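Local coordinates for protein glucose-6-phosphate isomerase (Plasmodium falciparum, PDB 3QKI) that probably interconverts glucose 6-phosphate and fructose 6-phosphate, the second step of glycolysis, at residues H113-I118 with N134-V139. Residues are numbered along the deposited sequence; the frame is centred on the assembly and turned at random.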
loop_
_atom_site.group_PDB
_atom_site.type_symbol
_atom_site.label_atom_id
_atom_site.label_comp_id
_atom_site.label_asym_id
_atom_site.label_seq_id
_atom_site.Cartn_x
_atom_site.Cartn_y
_atom_site.Cartn_z
ATOM N N HIS A 113 -24.252 -6.096 9.413
ATOM C CA HIS A 113 -23.654 -4.768 9.316
ATOM C C HIS A 113 -24.607 -3.771 8.595
ATOM O O HIS A 113 -24.583 -2.583 8.889
ATOM C CB HIS A 113 -22.279 -4.825 8.643
ATOM C CG HIS A 113 -22.284 -5.552 7.346
ATOM N ND1 HIS A 113 -22.110 -6.928 7.294
ATOM C CD2 HIS A 113 -22.466 -5.080 6.099
ATOM C CE1 HIS A 113 -22.201 -7.246 6.014
ATOM N NE2 HIS A 113 -22.407 -6.164 5.254
ATOM N N THR A 114 -25.474 -4.265 7.699
ATOM C CA THR A 114 -26.464 -3.434 7.004
ATOM C C THR A 114 -27.481 -2.801 7.977
ATOM O O THR A 114 -27.975 -1.721 7.693
ATOM C CB THR A 114 -27.182 -4.215 5.876
ATOM O OG1 THR A 114 -27.757 -5.411 6.423
ATOM C CG2 THR A 114 -26.262 -4.565 4.739
ATOM N N ALA A 115 -27.753 -3.448 9.130
ATOM C CA ALA A 115 -28.690 -2.931 10.141
ATOM C C ALA A 115 -28.140 -1.688 10.834
ATOM O O ALA A 115 -28.926 -0.853 11.302
ATOM C CB ALA A 115 -29.005 -4.011 11.176
ATOM N N LEU A 116 -26.782 -1.539 10.871
ATOM C CA LEU A 116 -26.100 -0.409 11.510
ATOM C C LEU A 116 -26.474 0.955 10.931
ATOM O O LEU A 116 -26.411 1.967 11.634
ATOM C CB LEU A 116 -24.572 -0.579 11.448
ATOM C CG LEU A 116 -24.014 -1.803 12.174
ATOM C CD1 LEU A 116 -22.573 -2.072 11.751
ATOM C CD2 LEU A 116 -24.157 -1.679 13.689
ATOM N N ARG A 117 -26.832 0.980 9.669
ATOM C CA ARG A 117 -27.145 2.228 8.984
ATOM C C ARG A 117 -28.627 2.417 8.621
ATOM O O ARG A 117 -28.941 3.366 7.914
ATOM C CB ARG A 117 -26.217 2.441 7.776
ATOM C CG ARG A 117 -26.119 1.228 6.867
ATOM C CD ARG A 117 -24.828 0.455 7.087
ATOM N NE ARG A 117 -24.537 -0.279 5.857
ATOM C CZ ARG A 117 -23.416 -0.938 5.601
ATOM N NH1 ARG A 117 -22.441 -0.985 6.506
ATOM N NH2 ARG A 117 -23.251 -1.536 4.432
ATOM N N ILE A 118 -29.539 1.556 9.121
ATOM C CA ILE A 118 -30.978 1.747 8.881
ATOM C C ILE A 118 -31.373 3.019 9.708
ATOM O O ILE A 118 -31.024 3.091 10.891
ATOM C CB ILE A 118 -31.813 0.490 9.252
ATOM C CG1 ILE A 118 -31.483 -0.674 8.300
ATOM C CG2 ILE A 118 -33.336 0.805 9.243
ATOM C CD1 ILE A 118 -32.031 -2.076 8.751
ATOM N N ASN A 134 -35.778 -6.389 18.832
ATOM C CA ASN A 134 -35.511 -5.644 17.598
ATOM C C ASN A 134 -34.111 -5.045 17.728
ATOM O O ASN A 134 -33.917 -4.109 18.505
ATOM C CB ASN A 134 -36.553 -4.539 17.336
ATOM C CG ASN A 134 -36.284 -3.697 16.099
ATOM O OD1 ASN A 134 -35.467 -4.044 15.234
ATOM N ND2 ASN A 134 -36.998 -2.586 15.960
ATOM N N VAL A 135 -33.131 -5.609 16.988
ATOM C CA VAL A 135 -31.732 -5.175 17.020
ATOM C C VAL A 135 -31.540 -3.692 16.682
ATOM O O VAL A 135 -30.576 -3.094 17.165
ATOM C CB VAL A 135 -30.740 -6.099 16.246
ATOM C CG1 VAL A 135 -30.722 -7.492 16.838
ATOM C CG2 VAL A 135 -31.040 -6.139 14.754
ATOM N N LEU A 136 -32.503 -3.079 15.929
ATOM C CA LEU A 136 -32.452 -1.658 15.571
ATOM C C LEU A 136 -32.563 -0.748 16.796
ATOM O O LEU A 136 -32.073 0.380 16.770
ATOM C CB LEU A 136 -33.481 -1.309 14.494
ATOM C CG LEU A 136 -33.329 -2.000 13.137
ATOM C CD1 LEU A 136 -34.311 -1.425 12.139
ATOM C CD2 LEU A 136 -31.898 -1.843 12.574
ATOM N N GLU A 137 -33.172 -1.260 17.888
ATOM C CA GLU A 137 -33.269 -0.535 19.143
ATOM C C GLU A 137 -31.885 -0.440 19.805
ATOM O O GLU A 137 -31.545 0.596 20.359
ATOM C CB GLU A 137 -34.272 -1.207 20.081
ATOM C CG GLU A 137 -35.697 -1.106 19.550
ATOM C CD GLU A 137 -36.491 0.146 19.886
ATOM O OE1 GLU A 137 -35.952 1.053 20.566
ATOM O OE2 GLU A 137 -37.670 0.212 19.466
ATOM N N ASP A 138 -31.077 -1.507 19.711
ATOM C CA ASP A 138 -29.711 -1.532 20.229
ATOM C C ASP A 138 -28.837 -0.612 19.367
ATOM O O ASP A 138 -28.039 0.143 19.920
ATOM C CB ASP A 138 -29.145 -2.957 20.186
ATOM C CG ASP A 138 -29.761 -3.922 21.177
ATOM O OD1 ASP A 138 -29.834 -3.575 22.369
ATOM O OD2 ASP A 138 -30.122 -5.045 20.763
ATOM N N VAL A 139 -29.006 -0.675 18.025
ATOM C CA VAL A 139 -28.262 0.124 17.037
ATOM C C VAL A 139 -28.478 1.606 17.357
ATOM O O VAL A 139 -27.507 2.355 17.541
ATOM C CB VAL A 139 -28.664 -0.228 15.576
ATOM C CG1 VAL A 139 -28.142 0.812 14.575
ATOM C CG2 VAL A 139 -28.196 -1.632 15.189
#
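Leu136 shows how one branched side chain can join a helix start to a turn: its CD2 methyl sits 3.4 Å from Ala115 O and also meets the Ala115 CB methyl at 3.9 Å. Its other methyl, CD1, lies 3.8 Å from Ile118 CG2, and the two side chains cross at about a right angle. A chi1 of -62° swings Leu136 CG beside the backbone N, and with chi2 extended the two methyls end on the turn. Three residues on, nearly a turn later, Val139 has CG1 anti to the backbone N (chi1 167°) and sets that methyl against the peptide carbonyls, 3.6 Å from Leu116 O. The joined parts are the first turn of helix 135-154, N-capped by Asn134, whose OD1 accepts a hydrogen bond from Leu136 N (3.2 Å), the donor well above the amide plane, and a turn with helical backbone angles in the loop between helix 90-99 and strand 129-130. Packing slackens where Leu116 CD2 approaches Val139 CG2 no closer than 4.3 Å. Ile118, though packed on Leu136, is partly exposed, and exposed Glu137 marks the helix's solvent side. Arg117 points away from the helix and forms salt bridges with Asp344 and Glu534.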